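Local atomic coordinates of flagellar hook-associated protein 3 (Bacillus cereus, PDB entry 5ZIY), a protein that probably forms part of the junction between the flagellar hook and the filament, as a hook-associated structural protein. Residues 47-59 against 72-86. Numbering follows the deposited sequence.
Sequences KSLTRADQLTVQA and IGVEIDQILKQVVYL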
loop_
_atom_site.group_PDB
_atom_site.type_symbol
_atom_site.label_atom_id
_atom_site.label_comp_id
_atom_site.label_asym_id
_atom_site.label_seq_id
_atom_site.Cartn_x
_atom_site.Cartn_y
_atom_site.Cartn_z
ATOM N N LYS A 47 -0.203 5.492 -10.201
ATOM C CA LYS A 47 -0.701 5.591 -11.578
ATOM C C LYS A 47 -1.965 6.447 -11.625
ATOM O O LYS A 47 -2.126 7.291 -12.521
ATOM C CB LYS A 47 -1.046 4.168 -12.049
ATOM C CG LYS A 47 -0.729 3.809 -13.423
ATOM C CD LYS A 47 -0.406 2.301 -13.496
ATOM C CE LYS A 47 -0.537 1.775 -14.920
ATOM N NZ LYS A 47 -0.412 0.292 -14.944
ATOM N N SER A 48 -2.878 6.224 -10.660
ATOM C CA SER A 48 -4.080 7.023 -10.595
ATOM C C SER A 48 -3.787 8.535 -10.360
ATOM O O SER A 48 -4.386 9.424 -10.981
ATOM C CB SER A 48 -5.010 6.483 -9.493
ATOM O OG SER A 48 -5.457 5.179 -9.848
ATOM N N LEU A 49 -2.868 8.833 -9.457
ATOM C CA LEU A 49 -2.622 10.233 -9.091
ATOM C C LEU A 49 -1.902 10.933 -10.233
ATOM O O LEU A 49 -2.160 12.092 -10.524
ATOM C CB LEU A 49 -1.866 10.360 -7.763
ATOM C CG LEU A 49 -2.660 9.833 -6.570
ATOM C CD1 LEU A 49 -1.872 10.139 -5.274
ATOM C CD2 LEU A 49 -4.101 10.426 -6.485
ATOM N N THR A 50 -1.019 10.189 -10.890
ATOM C CA THR A 50 -0.354 10.631 -12.102
ATOM C C THR A 50 -1.370 11.056 -13.139
ATOM O O THR A 50 -1.271 12.139 -13.692
ATOM C CB THR A 50 0.552 9.501 -12.681
ATOM O OG1 THR A 50 1.649 9.295 -11.790
ATOM C CG2 THR A 50 1.076 9.867 -14.082
ATOM N N ARG A 51 -2.358 10.211 -13.390
ATOM C CA ARG A 51 -3.408 10.538 -14.353
ATOM C C ARG A 51 -4.241 11.733 -13.891
ATOM O O ARG A 51 -4.607 12.566 -14.690
ATOM C CB ARG A 51 -4.281 9.308 -14.619
ATOM C CG ARG A 51 -5.477 9.524 -15.557
ATOM C CD ARG A 51 -5.102 9.666 -16.996
ATOM N NE ARG A 51 -6.285 9.817 -17.850
ATOM C CZ ARG A 51 -6.283 10.388 -19.053
ATOM N NH1 ARG A 51 -5.155 10.872 -19.559
ATOM N NH2 ARG A 51 -7.413 10.501 -19.745
ATOM N N ALA A 52 -4.508 11.809 -12.590
ATOM C CA ALA A 52 -5.248 12.944 -11.993
ATOM C C ALA A 52 -4.507 14.237 -12.226
ATOM O O ALA A 52 -5.135 15.236 -12.586
ATOM C CB ALA A 52 -5.479 12.738 -10.479
ATOM N N ASP A 53 -3.190 14.217 -11.990
ATOM C CA ASP A 53 -2.300 15.368 -12.264
ATOM C C ASP A 53 -2.385 15.808 -13.741
ATOM O O ASP A 53 -2.578 16.982 -14.043
ATOM C CB ASP A 53 -0.840 14.993 -11.930
ATOM C CG ASP A 53 0.163 16.082 -12.288
ATOM O OD1 ASP A 53 0.187 17.088 -11.557
ATOM O OD2 ASP A 53 0.963 15.939 -13.273
ATOM N N GLN A 54 -2.253 14.843 -14.644
ATOM C CA GLN A 54 -2.317 15.097 -16.085
ATOM C C GLN A 54 -3.640 15.774 -16.510
ATOM O O GLN A 54 -3.627 16.785 -17.199
ATOM C CB GLN A 54 -2.077 13.782 -16.857
ATOM C CG GLN A 54 -0.642 13.183 -16.675
ATOM C CD GLN A 54 -0.434 11.797 -17.342
ATOM O OE1 GLN A 54 -1.095 10.802 -16.994
ATOM N NE2 GLN A 54 0.513 11.730 -18.264
ATOM N N LEU A 55 -4.764 15.213 -16.070
ATOM C CA LEU A 55 -6.116 15.733 -16.363
ATOM C C LEU A 55 -6.386 17.120 -15.755
ATOM O O LEU A 55 -7.239 17.867 -16.239
ATOM C CB LEU A 55 -7.176 14.777 -15.777
ATOM C CG LEU A 55 -7.341 13.384 -16.376
ATOM C CD1 LEU A 55 -8.323 12.569 -15.522
ATOM C CD2 LEU A 55 -7.771 13.446 -17.849
ATOM N N THR A 56 -5.720 17.407 -14.640
ATOM C CA THR A 56 -5.842 18.676 -13.989
ATOM C C THR A 56 -4.988 19.735 -14.700
ATOM O O THR A 56 -5.355 20.892 -14.719
ATOM C CB THR A 56 -5.514 18.587 -12.490
ATOM O OG1 THR A 56 -6.369 17.601 -11.863
ATOM C CG2 THR A 56 -5.758 19.921 -11.842
ATOM N N VAL A 57 -3.863 19.331 -15.278
ATOM C CA VAL A 57 -3.092 20.202 -16.150
ATOM C C VAL A 57 -3.957 20.558 -17.386
ATOM O O VAL A 57 -4.060 21.743 -17.758
ATOM C CB VAL A 57 -1.703 19.563 -16.508
ATOM C CG1 VAL A 57 -1.017 20.284 -17.668
ATOM C CG2 VAL A 57 -0.781 19.543 -15.277
ATOM N N GLN A 58 -4.620 19.562 -17.989
ATOM C CA GLN A 58 -5.546 19.812 -19.117
ATOM C C GLN A 58 -6.579 20.852 -18.708
ATOM O O GLN A 58 -6.806 21.821 -19.422
ATOM C CB GLN A 58 -6.280 18.540 -19.567
ATOM C CG GLN A 58 -5.443 17.607 -20.406
ATOM C CD GLN A 58 -6.149 16.294 -20.766
ATOM O OE1 GLN A 58 -7.371 16.156 -20.609
ATOM N NE2 GLN A 58 -5.378 15.342 -21.277
ATOM N N ALA A 59 -7.199 20.636 -17.552
ATOM C CA ALA A 59 -8.220 21.546 -17.012
ATOM C C ALA A 59 -7.724 22.995 -16.840
ATOM O O ALA A 59 -8.441 23.950 -17.094
ATOM C CB ALA A 59 -8.717 21.005 -15.682
ATOM N N ILE A 72 -13.637 16.258 -17.834
ATOM C CA ILE A 72 -12.396 15.974 -17.100
ATOM C C ILE A 72 -12.737 15.656 -15.628
ATOM O O ILE A 72 -12.240 14.675 -15.059
ATOM C CB ILE A 72 -11.407 17.157 -17.145
ATOM C CG1 ILE A 72 -10.960 17.467 -18.583
ATOM C CG2 ILE A 72 -10.196 16.836 -16.321
ATOM C CD1 ILE A 72 -10.068 18.713 -18.695
ATOM N N GLY A 73 -13.597 16.498 -15.041
ATOM C CA GLY A 73 -14.133 16.301 -13.683
ATOM C C GLY A 73 -14.737 14.927 -13.472
ATOM O O GLY A 73 -14.512 14.295 -12.427
ATOM N N VAL A 74 -15.486 14.446 -14.467
ATOM C CA VAL A 74 -16.057 13.088 -14.422
ATOM C C VAL A 74 -14.989 12.031 -14.293
ATOM O O VAL A 74 -15.054 11.210 -13.389
ATOM C CB VAL A 74 -16.930 12.771 -15.656
ATOM C CG1 VAL A 74 -17.142 11.280 -15.788
ATOM C CG2 VAL A 74 -18.291 13.513 -15.547
ATOM N N GLU A 75 -13.997 12.041 -15.175
ATOM C CA GLU A 75 -12.985 10.983 -15.163
ATOM C C GLU A 75 -12.187 10.988 -13.859
ATOM O O GLU A 75 -11.820 9.927 -13.358
ATOM C CB GLU A 75 -12.046 11.108 -16.355
ATOM C CG GLU A 75 -12.006 9.868 -17.242
ATOM C CD GLU A 75 -10.787 9.027 -17.028
ATOM O OE1 GLU A 75 -10.733 8.340 -15.980
ATOM O OE2 GLU A 75 -9.894 9.041 -17.926
ATOM N N ILE A 76 -11.935 12.167 -13.312
ATOM C CA ILE A 76 -11.311 12.274 -12.008
ATOM C C ILE A 76 -12.163 11.541 -10.937
ATOM O O ILE A 76 -11.636 11.010 -9.982
ATOM C CB ILE A 76 -11.122 13.736 -11.600
ATOM C CG1 ILE A 76 -10.055 14.419 -12.462
ATOM C CG2 ILE A 76 -10.719 13.830 -10.146
ATOM C CD1 ILE A 76 -8.703 14.440 -11.826
ATOM N N ASP A 77 -13.482 11.549 -11.124
ATOM C CA ASP A 77 -14.421 10.798 -10.287
ATOM C C ASP A 77 -14.254 9.278 -10.406
ATOM O O ASP A 77 -14.378 8.565 -9.405
ATOM C CB ASP A 77 -15.856 11.211 -10.623
ATOM C CG ASP A 77 -16.873 10.654 -9.656
ATOM O OD1 ASP A 77 -16.937 11.141 -8.509
ATOM O OD2 ASP A 77 -17.627 9.739 -10.079
ATOM N N GLN A 78 -13.987 8.781 -11.601
ATOM C CA GLN A 78 -13.669 7.365 -11.763
ATOM C C GLN A 78 -12.380 7.035 -10.980
ATOM O O GLN A 78 -12.270 5.999 -10.320
ATOM C CB GLN A 78 -13.449 6.983 -13.236
ATOM C CG GLN A 78 -14.649 7.129 -14.193
ATOM C CD GLN A 78 -14.330 6.640 -15.637
ATOM O OE1 GLN A 78 -14.196 7.451 -16.561
ATOM N NE2 GLN A 78 -14.197 5.310 -15.820
ATOM N N ILE A 79 -11.405 7.930 -11.086
ATOM C CA ILE A 79 -10.129 7.768 -10.419
ATOM C C ILE A 79 -10.332 7.788 -8.907
ATOM O O ILE A 79 -9.728 7.001 -8.178
ATOM C CB ILE A 79 -9.119 8.839 -10.933
ATOM C CG1 ILE A 79 -8.708 8.486 -12.380
ATOM C CG2 ILE A 79 -7.851 8.894 -10.108
ATOM C CD1 ILE A 79 -7.828 9.567 -13.079
ATOM N N LEU A 80 -11.197 8.663 -8.429
ATOM C CA LEU A 80 -11.481 8.698 -7.010
ATOM C C LEU A 80 -12.020 7.315 -6.555
ATOM O O LEU A 80 -11.572 6.750 -5.548
ATOM C CB LEU A 80 -12.479 9.815 -6.686
ATOM C CG LEU A 80 -13.125 9.720 -5.309
ATOM C CD1 LEU A 80 -12.127 10.010 -4.238
ATOM C CD2 LEU A 80 -14.283 10.710 -5.211
ATOM N N LYS A 81 -12.962 6.772 -7.316
ATOM C CA LYS A 81 -13.516 5.459 -6.998
ATOM C C LYS A 81 -12.442 4.361 -7.026
ATOM O O LYS A 81 -12.411 3.508 -6.174
ATOM C CB LYS A 81 -14.688 5.129 -7.934
ATOM C CG LYS A 81 -15.889 6.079 -7.757
ATOM C CD LYS A 81 -17.081 5.627 -8.648
ATOM C CE LYS A 81 -18.070 6.763 -9.022
ATOM N NZ LYS A 81 -18.359 7.718 -7.901
ATOM N N GLN A 82 -11.522 4.419 -7.977
ATOM C CA GLN A 82 -10.513 3.373 -8.096
ATOM C C GLN A 82 -9.580 3.463 -6.893
ATOM O O GLN A 82 -9.187 2.440 -6.320
ATOM C CB GLN A 82 -9.737 3.559 -9.400
ATOM C CG GLN A 82 -8.458 2.740 -9.554
ATOM C CD GLN A 82 -8.731 1.269 -9.828
ATOM O OE1 GLN A 82 -9.846 0.769 -9.611
ATOM N NE2 GLN A 82 -7.709 0.565 -10.342
ATOM N N VAL A 83 -9.246 4.697 -6.481
ATOM C CA VAL A 83 -8.313 4.883 -5.370
ATOM C C VAL A 83 -8.927 4.464 -4.043
ATOM O O VAL A 83 -8.230 3.922 -3.185
ATOM C CB VAL A 83 -7.798 6.353 -5.286
ATOM C CG1 VAL A 83 -6.980 6.575 -4.028
ATOM C CG2 VAL A 83 -6.959 6.664 -6.532
ATOM N N VAL A 84 -10.216 4.746 -3.858
ATOM C CA VAL A 84 -10.933 4.260 -2.690
ATOM C C VAL A 84 -10.945 2.695 -2.680
ATOM O O VAL A 84 -10.677 2.099 -1.668
ATOM C CB VAL A 84 -12.358 4.828 -2.601
ATOM C CG1 VAL A 84 -13.129 4.157 -1.467
ATOM C CG2 VAL A 84 -12.344 6.302 -2.331
ATOM N N TYR A 85 -11.234 2.059 -3.806
ATOM C CA TYR A 85 -11.124 0.594 -3.931
ATOM C C TYR A 85 -9.747 0.099 -3.497
ATOM O O TYR A 85 -9.649 -0.781 -2.652
ATOM C CB TYR A 85 -11.459 0.182 -5.363
ATOM C CG TYR A 85 -11.009 -1.178 -5.875
ATOM C CD1 TYR A 85 -11.688 -2.371 -5.548
ATOM C CD2 TYR A 85 -9.959 -1.264 -6.792
ATOM C CE1 TYR A 85 -11.271 -3.619 -6.092
ATOM C CE2 TYR A 85 -9.548 -2.483 -7.332
ATOM C CZ TYR A 85 -10.184 -3.652 -6.981
ATOM O OH TYR A 85 -9.694 -4.830 -7.584
ATOM N N LEU A 86 -8.703 0.752 -3.998
ATOM C CA LEU A 86 -7.339 0.390 -3.710
ATOM C C LEU A 86 -7.005 0.640 -2.232
ATOM O O LEU A 86 -6.319 -0.140 -1.610
ATOM C CB LEU A 86 -6.329 1.121 -4.651
ATOM C CG LEU A 86 -6.274 0.835 -6.152
ATOM C CD1 LEU A 86 -5.374 1.891 -6.893
ATOM C CD2 LEU A 86 -5.776 -0.622 -6.558
HETATM O O HOH W 1 -4.875 2.437 -10.963
#
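Leu55 and Ile79 meet end to end, CD1 to CD1 at 3.9 Å, and each is a knob in the other helix's hole: Leu55 sits among Ile72, Glu75, Ile76 and Ile79, and Ile79 among Ser48, Arg51, Ala52 and Leu55. This reciprocal knobs-into-holes packing joins segments 47-59 (on helix 8-60) and 72-86 (on helix 67-87) of the flagellin-type helical region; their axes run nearly antiparallel, at 162°, approaching to 10.0 Å. Ile79 has CG2 anti to its backbone N, beside Ser48 CB, while CD1 crosses the Arg51 chain 3.4 Å from Arg51 CG. Ser48 CB also receives Val83 CG2 at 3.5 Å. Ile72 packs CG2 on Leu55 CB and the Leu55 carbonyl oxygen, and CD1 on Ala59.

Polar contacts are fewer. Arg51, bent at chi2 (74°), turns its guanidinium edge to Glu75; the NH2 to OE2 salt bridge is long (3.4 Å) and a weak hydrogen bond, with Leu55 CD2 above one guanidinium face, displaced toward its rim. Ser48 OG bonds to Gly44 O and to a water 3.0 Å away; Gln82 NE2 donates weakly to that water, linking the helices at the seam's edge. Thr56 OG1 donates to Ala52 O at 2.8 Å, on the face opposite Thr56 N, so a hydroxyl beside Ile76 CD1 is satisfied within its own helix.

The chemistry implies cohesion through interlocked aliphatic side chains, the peripheral ion pair probably adding little.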